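Local structure of dTDP-4-dehydrorhamnose reductase (Bacillus anthracis, 3SC6) at residues W155-Y160 with P188-D193; G15-Q20 with A192-M197. The protein catalyses the NADPH-dependent reduction of dTDP-4-dehydro-L-rhamnose to dTDP-L-rhamnose, the closing step of rhamnose-donor biosynthesis. One frame throughout, in Å; residues are numbered along the deposited sequence.

In the fold
The two contacts lie close together, with centres about 7 Å apart, in the interior of one Rossmann-like domain, and both touch the bound NADP. Contact 1 pairs the ends of the neighbouring parallel strands 148-157 and 185-190, the latter running directly into helix 191-202. Contact 2 takes up that helix and sets it against helix 16-24, the first of the chain, so residues 15-20 come first in sequence, then 155-160, and last 188-197, where Ala192 and Asp193 belong to both. A probable hydrogen bond from Lys159 N to Gln20 OE1 (3.2 Å) ties one contact to the other. The nicotinamide end and the central pyrophosphate of the cofactor thus rest on connected elements.

Contact 1: residues W155-Y160 with P188-D193; sequences WLYGKY and PTYVAD. With NAP (NADP nicotinamide-adenine-dinucleotide phosphate), chain G.
Tyr157 and Tyr190 present their rings to each other almost in parallel, with planes 21° apart, yet so far slid that they barely overlap. What lies over one face of Tyr157 is instead backbone, in a CH-pi contact: Tyr190 CA stands 4.2 Å from the centroid of the Tyr157 ring. Ala192 CB, in the first turn of the helix that follows, sits over a face of the Tyr190 ring, while Tyr157 O and Gly158 CA lie at its edge, in its plane. The setting is the central, mostly parallel sheet of a Rossmann-like reductase, where the ends of strands 148-157 and 185-190 run side by side in parallel.

Three backbone bonds zip these ends together. Thr189 N reaches Trp155 O at 2.8 Å along a nearly straight line (175° at the hydrogen), Thr189 O takes the N-H of Tyr157, and Val191 N gives its own to Tyr157 O at 3.1 Å. The last bond catches the chain just as it turns from strand into helix, with Tyr190 at the N-cap position. With chi1 at 67°, the CG of Tyr157 falls between its backbone N and carbonyl carbon, a setting that lays CE1 3.8 Å from Pro188 CB; Leu277 of helix 273-283 also touches this side chain. The hydroxyl of Tyr190 and the ammonium of Lys159 share an outside partner, Glu283 OE1, through a hydrogen bond and a salt bridge respectively.

On the face carrying Leu156 and Thr189, Leu156 CD1 packs 3.5 Å from Val191 CG2, and Leu17 of helix 16-24 adds to this apolar patch. The same leucine meets the cofactor: Leu156 CB lies 3.8 Å from the carboxamide carbon C7N of NADP, and its CD2 is 3.7 Å from the phosphate oxygen O1N.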
loop_
_atom_site.group_PDB
_atom_site.type_symbol
_atom_site.label_atom_id
_atom_site.label_comp_id
_atom_site.label_asym_id
_atom_site.label_seq_id
_atom_site.Cartn_x
_atom_site.Cartn_y
_atom_site.Cartn_z
ATOM N N TRP A 155 -0.771 2.176 6.242
ATOM C CA TRP A 155 -0.827 1.231 7.362
ATOM C C TRP A 155 -1.331 -0.110 6.869
ATOM O O TRP A 155 -2.229 -0.714 7.450
ATOM C CB TRP A 155 -1.758 1.830 8.415
ATOM C CG TRP A 155 -1.179 3.029 9.115
ATOM C CD1 TRP A 155 -0.621 4.131 8.537
ATOM C CD2 TRP A 155 -1.344 3.359 10.501
ATOM N NE1 TRP A 155 -0.283 5.052 9.494
ATOM C CE2 TRP A 155 -0.739 4.614 10.707
ATOM C CE3 TRP A 155 -1.897 2.690 11.596
ATOM C CZ2 TRP A 155 -0.674 5.216 11.959
ATOM C CZ3 TRP A 155 -1.827 3.286 12.839
ATOM C CH2 TRP A 155 -1.222 4.539 13.011
ATOM N N LEU A 156 -0.722 -0.563 5.782
ATOM C CA LEU A 156 -1.072 -1.817 5.149
ATOM C C LEU A 156 -0.446 -3.010 5.879
ATOM O O LEU A 156 0.709 -2.948 6.299
ATOM C CB LEU A 156 -0.593 -1.768 3.695
ATOM C CG LEU A 156 -0.928 -2.918 2.755
ATOM C CD1 LEU A 156 -2.434 -3.074 2.637
ATOM C CD2 LEU A 156 -0.318 -2.653 1.392
ATOM N N TYR A 157 -1.220 -4.084 6.040
ATOM C CA TYR A 157 -0.744 -5.296 6.711
ATOM C C TYR A 157 -1.541 -6.474 6.167
ATOM O O TYR A 157 -2.744 -6.348 5.931
ATOM C CB TYR A 157 -0.935 -5.211 8.224
ATOM C CG TYR A 157 -2.377 -5.191 8.667
ATOM C CD1 TYR A 157 -3.087 -4.005 8.753
ATOM C CD2 TYR A 157 -3.020 -6.369 9.024
ATOM C CE1 TYR A 157 -4.411 -3.996 9.167
ATOM C CE2 TYR A 157 -4.332 -6.373 9.439
ATOM C CZ TYR A 157 -5.028 -5.190 9.510
ATOM O OH TYR A 157 -6.339 -5.202 9.926
ATOM N N GLY A 158 -0.883 -7.616 5.976
ATOM C CA GLY A 158 -1.554 -8.809 5.451
ATOM C C GLY A 158 -1.146 -10.119 6.099
ATOM O O GLY A 158 -0.486 -10.139 7.136
ATOM N N LYS A 159 -1.553 -11.220 5.474
ATOM C CA LYS A 159 -1.244 -12.554 5.974
ATOM C C LYS A 159 0.231 -12.893 5.923
ATOM O O LYS A 159 0.771 -13.503 6.847
ATOM C CB LYS A 159 -1.944 -13.633 5.133
ATOM C CG LYS A 159 -3.453 -13.610 5.107
ATOM C CD LYS A 159 -3.969 -14.789 4.278
ATOM C CE LYS A 159 -5.485 -14.845 4.248
ATOM N NZ LYS A 159 -6.089 -13.615 3.657
ATOM N N TYR A 160 0.881 -12.494 4.838
ATOM C CA TYR A 160 2.289 -12.794 4.648
ATOM C C TYR A 160 3.227 -11.660 5.028
ATOM O O TYR A 160 2.852 -10.490 5.000
ATOM C CB TYR A 160 2.486 -13.197 3.189
ATOM C CG TYR A 160 1.516 -14.289 2.791
ATOM C CD1 TYR A 160 1.808 -15.627 2.996
ATOM C CD2 TYR A 160 0.286 -13.967 2.233
ATOM C CE1 TYR A 160 0.904 -16.613 2.646
ATOM C CE2 TYR A 160 -0.616 -14.940 1.882
ATOM C CZ TYR A 160 -0.306 -16.259 2.087
ATOM O OH TYR A 160 -1.216 -17.220 1.730
ATOM N N PRO A 188 -5.448 1.623 9.812
ATOM C CA PRO A 188 -4.962 0.303 9.424
ATOM C C PRO A 188 -5.736 -0.253 8.243
ATOM O O PRO A 188 -6.964 -0.270 8.268
ATOM C CB PRO A 188 -5.222 -0.548 10.669
ATOM C CG PRO A 188 -5.277 0.415 11.794
ATOM C CD PRO A 188 -5.787 1.697 11.242
ATOM N N THR A 189 -5.022 -0.710 7.221
ATOM C CA THR A 189 -5.656 -1.262 6.036
ATOM C C THR A 189 -5.233 -2.700 5.775
ATOM O O THR A 189 -4.058 -2.976 5.541
ATOM C CB THR A 189 -5.321 -0.426 4.797
ATOM O OG1 THR A 189 -5.804 0.911 4.982
ATOM C CG2 THR A 189 -5.959 -1.025 3.565
ATOM N N TYR A 190 -6.200 -3.611 5.815
ATOM C CA TYR A 190 -5.931 -5.025 5.573
ATOM C C TYR A 190 -5.952 -5.378 4.088
ATOM O O TYR A 190 -6.960 -5.212 3.406
ATOM C CB TYR A 190 -6.867 -5.911 6.406
ATOM C CG TYR A 190 -6.784 -7.386 6.085
ATOM C CD1 TYR A 190 -5.562 -8.014 5.916
ATOM C CD2 TYR A 190 -7.925 -8.176 6.084
ATOM C CE1 TYR A 190 -5.486 -9.367 5.644
ATOM C CE2 TYR A 190 -7.855 -9.533 5.837
ATOM C CZ TYR A 190 -6.633 -10.120 5.616
ATOM O OH TYR A 190 -6.555 -11.465 5.367
ATOM N N VAL A 191 -4.806 -5.859 3.612
ATOM C CA VAL A 191 -4.609 -6.252 2.215
ATOM C C VAL A 191 -5.826 -6.890 1.552
ATOM O O VAL A 191 -6.165 -6.544 0.429
ATOM C CB VAL A 191 -3.405 -7.212 2.078
ATOM C CG1 VAL A 191 -3.269 -7.700 0.653
ATOM C CG2 VAL A 191 -2.118 -6.530 2.538
ATOM N N ALA A 192 -6.483 -7.820 2.233
ATOM C CA ALA A 192 -7.658 -8.474 1.655
ATOM C C ALA A 192 -8.709 -7.459 1.221
ATOM O O ALA A 192 -9.290 -7.606 0.147
ATOM C CB ALA A 192 -8.251 -9.474 2.614
ATOM N N ASP A 193 -8.963 -6.445 2.051
ATOM C CA ASP A 193 -9.952 -5.410 1.713
ATOM C C ASP A 193 -9.452 -4.543 0.552
ATOM O O ASP A 193 -10.240 -4.102 -0.291
ATOM C CB ASP A 193 -10.301 -4.527 2.922
ATOM C CG ASP A 193 -10.993 -5.296 4.045
ATOM O OD1 ASP A 193 -11.298 -6.493 3.864
ATOM O OD2 ASP A 193 -11.257 -4.687 5.106
HETATM P PA NAP G . 6.901 -4.859 0.410
HETATM O O1A NAP G . 8.244 -4.222 0.671
HETATM O O2A NAP G . 6.573 -6.185 1.063
HETATM O O5B NAP G . 6.693 -5.022 -1.177
HETATM C C5B NAP G . 7.577 -4.427 -2.123
HETATM C C4B NAP G . 8.229 -5.529 -2.949
HETATM O O4B NAP G . 8.937 -4.954 -4.059
HETATM C C3B NAP G . 9.237 -6.338 -2.134
HETATM O O3B NAP G . 8.928 -7.734 -2.148
HETATM C C2B NAP G . 10.563 -6.091 -2.818
HETATM O O2B NAP G . 11.400 -7.246 -2.802
HETATM C C1B NAP G . 10.144 -5.696 -4.228
HETATM N N9A NAP G . 11.228 -4.986 -4.962
HETATM C C8A NAP G . 12.244 -4.271 -4.442
HETATM N N7A NAP G . 13.021 -3.823 -5.455
HETATM C C5A NAP G . 12.489 -4.273 -6.606
HETATM C C6A NAP G . 12.856 -4.142 -8.036
HETATM N N6A NAP G . 13.950 -3.433 -8.407
HETATM N N1A NAP G . 12.067 -4.741 -8.957
HETATM C C2A NAP G . 10.980 -5.443 -8.580
HETATM N N3A NAP G . 10.632 -5.576 -7.283
HETATM C C4A NAP G . 11.364 -5.008 -6.290
HETATM O O3 NAP G . 5.748 -3.791 0.784
HETATM P PN NAP G . 4.208 -3.948 0.307
HETATM O O1N NAP G . 3.331 -3.356 1.386
HETATM O O2N NAP G . 3.956 -5.345 -0.202
HETATM O O5D NAP G . 4.140 -2.972 -0.965
HETATM C C5D NAP G . 2.887 -2.649 -1.568
HETATM C C4D NAP G . 2.862 -1.185 -2.006
HETATM O O4D NAP G . 2.090 -0.404 -1.080
HETATM C C3D NAP G . 4.252 -0.557 -2.071
HETATM O O3D NAP G . 4.474 0.013 -3.364
HETATM C C2D NAP G . 4.258 0.520 -1.008
HETATM O O2D NAP G . 4.972 1.668 -1.470
HETATM C C1D NAP G . 2.781 0.811 -0.763
HETATM N N1N NAP G . 2.484 1.234 0.614
HETATM C C2N NAP G . 2.766 0.420 1.646
HETATM C C3N NAP G . 2.486 0.805 2.956
HETATM C C7N NAP G . 2.817 -0.128 4.090
HETATM O O7N NAP G . 3.394 -1.178 3.843
HETATM N N7N NAP G . 2.480 0.190 5.339
HETATM C C4N NAP G . 1.901 2.047 3.186
HETATM C C5N NAP G . 1.614 2.866 2.106
HETATM C C6N NAP G . 1.914 2.432 0.820
HETATM P P2B NAP G . 12.681 -7.320 -1.824
HETATM O O1X NAP G . 13.103 -8.765 -1.927
HETATM O O2X NAP G . 13.670 -6.342 -2.412
HETATM O O3X NAP G . 12.146 -6.916 -0.472
#

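Contact 2: residues G15-Q20 with A192-M197; sequences GQLGKQ and ADLNVM. With NAP (NADP nicotinamide-adenine-dinucleotide phosphate), chain G.
The amide nitrogen NE2 of Gln20, hydrogen-bonded to Glu24 OE2 and more weakly to Tyr190 OH, comes to rest 3.7 Å from Ala192 CB. An extended side chain carries it across: CG is anti to the backbone N (chi1 -178°), and the chain stays straight beyond. The other oxygen of Glu24, OE1, accepts a hydrogen bond from Asn195 ND2, so one carboxylate clasps both amides across the gap between the helices. The two amide planes stand nearly perpendicular, 86° apart, and Asn195 ND2 lies 3.7 Å from Gln20 C.

Within helices 16-24 and 191-202, the axes of the short segments 16-20 and 192-197 cross at -69° and approach to 10.6 Å. Helix 16-24 follows the glycine-rich loop after the opening strand, in the manner of dinucleotide-binding Rossmann folds, and its N-terminal end meets the pyrophosphate. Gln16 N gives a 3.0 Å hydrogen bond to O2A of NADP. A second, of 3.1 Å, runs from Leu17 N to O2N of NADP. The two methyl branches of Leu17 divide between protein and cofactor: CD2 packs against Leu194 CD2 at 3.8 Å, the two side chains crossing at about a right angle, while Leu17 CD1 lies 3.4 Å from the ribose carbon C5D of NADP.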
loop_
_atom_site.group_PDB
_atom_site.type_symbol
_atom_site.label_atom_id
_atom_site.label_comp_id
_atom_site.label_asym_id
_atom_site.label_seq_id
_atom_site.Cartn_x
_atom_site.Cartn_y
_atom_site.Cartn_z
ATOM N N GLY A 15 6.229 -9.551 -1.986
ATOM C CA GLY A 15 5.916 -8.613 -0.907
ATOM C C GLY A 15 4.563 -8.876 -0.276
ATOM O O GLY A 15 3.863 -9.810 -0.660
ATOM N N GLN A 16 4.192 -8.044 0.690
ATOM C CA GLN A 16 2.911 -8.189 1.385
ATOM C C GLN A 16 1.712 -8.293 0.438
ATOM O O GLN A 16 0.902 -9.208 0.582
ATOM C CB GLN A 16 2.699 -7.037 2.369
ATOM C CG GLN A 16 3.739 -6.964 3.475
ATOM C CD GLN A 16 3.512 -5.795 4.421
ATOM O OE1 GLN A 16 4.223 -5.645 5.417
ATOM N NE2 GLN A 16 2.515 -4.966 4.119
ATOM N N LEU A 17 1.588 -7.357 -0.509
ATOM C CA LEU A 17 0.468 -7.381 -1.463
ATOM C C LEU A 17 0.585 -8.470 -2.506
ATOM O O LEU A 17 -0.277 -9.339 -2.599
ATOM C CB LEU A 17 0.302 -6.051 -2.201
ATOM C CG LEU A 17 -0.135 -4.815 -1.438
ATOM C CD1 LEU A 17 -0.214 -3.635 -2.397
ATOM C CD2 LEU A 17 -1.492 -5.082 -0.811
ATOM N N GLY A 18 1.641 -8.395 -3.308
ATOM C CA GLY A 18 1.882 -9.366 -4.366
ATOM C C GLY A 18 1.674 -10.803 -3.939
ATOM O O GLY A 18 1.061 -11.590 -4.658
ATOM N N LYS A 19 2.190 -11.143 -2.766
ATOM C CA LYS A 19 2.072 -12.488 -2.231
ATOM C C LYS A 19 0.610 -12.870 -1.978
ATOM O O LYS A 19 0.201 -13.994 -2.273
ATOM C CB LYS A 19 2.871 -12.581 -0.925
ATOM C CG LYS A 19 2.876 -13.945 -0.234
ATOM C CD LYS A 19 3.530 -15.029 -1.074
ATOM C CE LYS A 19 3.510 -16.376 -0.347
ATOM N NZ LYS A 19 4.223 -16.331 0.962
ATOM N N GLN A 20 -0.173 -11.928 -1.455
ATOM C CA GLN A 20 -1.586 -12.183 -1.154
ATOM C C GLN A 20 -2.549 -11.816 -2.292
ATOM O O GLN A 20 -3.619 -12.406 -2.408
ATOM C CB GLN A 20 -1.965 -11.482 0.154
ATOM C CG GLN A 20 -3.396 -11.707 0.615
ATOM C CD GLN A 20 -3.669 -11.081 1.972
ATOM O OE1 GLN A 20 -2.766 -10.544 2.614
ATOM N NE2 GLN A 20 -4.913 -11.170 2.427
ATOM N N ALA A 192 -6.483 -7.820 2.233
ATOM C CA ALA A 192 -7.658 -8.474 1.655
ATOM C C ALA A 192 -8.709 -7.459 1.221
ATOM O O ALA A 192 -9.290 -7.606 0.147
ATOM C CB ALA A 192 -8.251 -9.474 2.614
ATOM N N ASP A 193 -8.963 -6.445 2.051
ATOM C CA ASP A 193 -9.952 -5.410 1.713
ATOM C C ASP A 193 -9.452 -4.543 0.552
ATOM O O ASP A 193 -10.240 -4.102 -0.291
ATOM C CB ASP A 193 -10.301 -4.527 2.922
ATOM C CG ASP A 193 -10.993 -5.296 4.045
ATOM O OD1 ASP A 193 -11.298 -6.493 3.864
ATOM O OD2 ASP A 193 -11.257 -4.687 5.106
ATOM N N LEU A 194 -8.146 -4.293 0.518
ATOM C CA LEU A 194 -7.557 -3.492 -0.543
ATOM C C LEU A 194 -7.677 -4.245 -1.866
ATOM O O LEU A 194 -8.122 -3.688 -2.873
ATOM C CB LEU A 194 -6.083 -3.197 -0.247
ATOM C CG LEU A 194 -5.358 -2.374 -1.316
ATOM C CD1 LEU A 194 -6.074 -1.052 -1.535
ATOM C CD2 LEU A 194 -3.905 -2.143 -0.935
ATOM N N ASN A 195 -7.280 -5.515 -1.857
ATOM C CA ASN A 195 -7.346 -6.342 -3.062
ATOM C C ASN A 195 -8.756 -6.412 -3.617
ATOM O O ASN A 195 -8.940 -6.442 -4.832
ATOM C CB ASN A 195 -6.788 -7.743 -2.799
ATOM C CG ASN A 195 -5.304 -7.728 -2.457
ATOM O OD1 ASN A 195 -4.610 -6.729 -2.682
ATOM N ND2 ASN A 195 -4.800 -8.851 -1.951
ATOM N N VAL A 196 -9.751 -6.435 -2.733
ATOM C CA VAL A 196 -11.134 -6.492 -3.175
ATOM C C VAL A 196 -11.444 -5.251 -3.988
ATOM O O VAL A 196 -12.117 -5.327 -5.012
ATOM C CB VAL A 196 -12.130 -6.588 -1.996
ATOM C CG1 VAL A 196 -13.559 -6.478 -2.493
ATOM C CG2 VAL A 196 -11.924 -7.876 -1.222
ATOM N N MET A 197 -10.924 -4.109 -3.545
ATOM C CA MET A 197 -11.164 -2.849 -4.242
ATOM C C MET A 197 -10.351 -2.781 -5.538
ATOM O O MET A 197 -10.852 -2.322 -6.560
ATOM C CB MET A 197 -10.836 -1.662 -3.336
ATOM C CG MET A 197 -11.235 -0.322 -3.920
ATOM S SD MET A 197 -13.023 -0.257 -4.236
ATOM C CE MET A 197 -13.673 -0.548 -2.592
HETATM P PA NAP G . 6.901 -4.859 0.410
HETATM O O1A NAP G . 8.244 -4.222 0.671
HETATM O O2A NAP G . 6.573 -6.185 1.063
HETATM O O5B NAP G . 6.693 -5.022 -1.177
HETATM C C5B NAP G . 7.577 -4.427 -2.123
HETATM C C4B NAP G . 8.229 -5.529 -2.949
HETATM O O4B NAP G . 8.937 -4.954 -4.059
HETATM C C3B NAP G . 9.237 -6.338 -2.134
HETATM O O3B NAP G . 8.928 -7.734 -2.148
HETATM C C2B NAP G . 10.563 -6.091 -2.818
HETATM O O2B NAP G . 11.400 -7.246 -2.802
HETATM C C1B NAP G . 10.144 -5.696 -4.228
HETATM N N9A NAP G . 11.228 -4.986 -4.962
HETATM C C8A NAP G . 12.244 -4.271 -4.442
HETATM N N7A NAP G . 13.021 -3.823 -5.455
HETATM C C5A NAP G . 12.489 -4.273 -6.606
HETATM C C6A NAP G . 12.856 -4.142 -8.036
HETATM N N6A NAP G . 13.950 -3.433 -8.407
HETATM N N1A NAP G . 12.067 -4.741 -8.957
HETATM C C2A NAP G . 10.980 -5.443 -8.580
HETATM N N3A NAP G . 10.632 -5.576 -7.283
HETATM C C4A NAP G . 11.364 -5.008 -6.290
HETATM O O3 NAP G . 5.748 -3.791 0.784
HETATM P PN NAP G . 4.208 -3.948 0.307
HETATM O O1N NAP G . 3.331 -3.356 1.386
HETATM O O2N NAP G . 3.956 -5.345 -0.202
HETATM O O5D NAP G . 4.140 -2.972 -0.965
HETATM C C5D NAP G . 2.887 -2.649 -1.568
HETATM C C4D NAP G . 2.862 -1.185 -2.006
HETATM O O4D NAP G . 2.090 -0.404 -1.080
HETATM C C3D NAP G . 4.252 -0.557 -2.071
HETATM O O3D NAP G . 4.474 0.013 -3.364
HETATM C C2D NAP G . 4.258 0.520 -1.008
HETATM O O2D NAP G . 4.972 1.668 -1.470
HETATM C C1D NAP G . 2.781 0.811 -0.763
HETATM N N1N NAP G . 2.484 1.234 0.614
HETATM C C2N NAP G . 2.766 0.420 1.646
HETATM C C3N NAP G . 2.486 0.805 2.956
HETATM C C7N NAP G . 2.817 -0.128 4.090
HETATM O O7N NAP G . 3.394 -1.178 3.843
HETATM N N7N NAP G . 2.480 0.190 5.339
HETATM C C4N NAP G . 1.901 2.047 3.186
HETATM C C5N NAP G . 1.614 2.866 2.106
HETATM C C6N NAP G . 1.914 2.432 0.820
HETATM P P2B NAP G . 12.681 -7.320 -1.824
HETATM O O1X NAP G . 13.103 -8.765 -1.927
HETATM O O2X NAP G . 13.670 -6.342 -2.412
HETATM O O3X NAP G . 12.146 -6.916 -0.472
#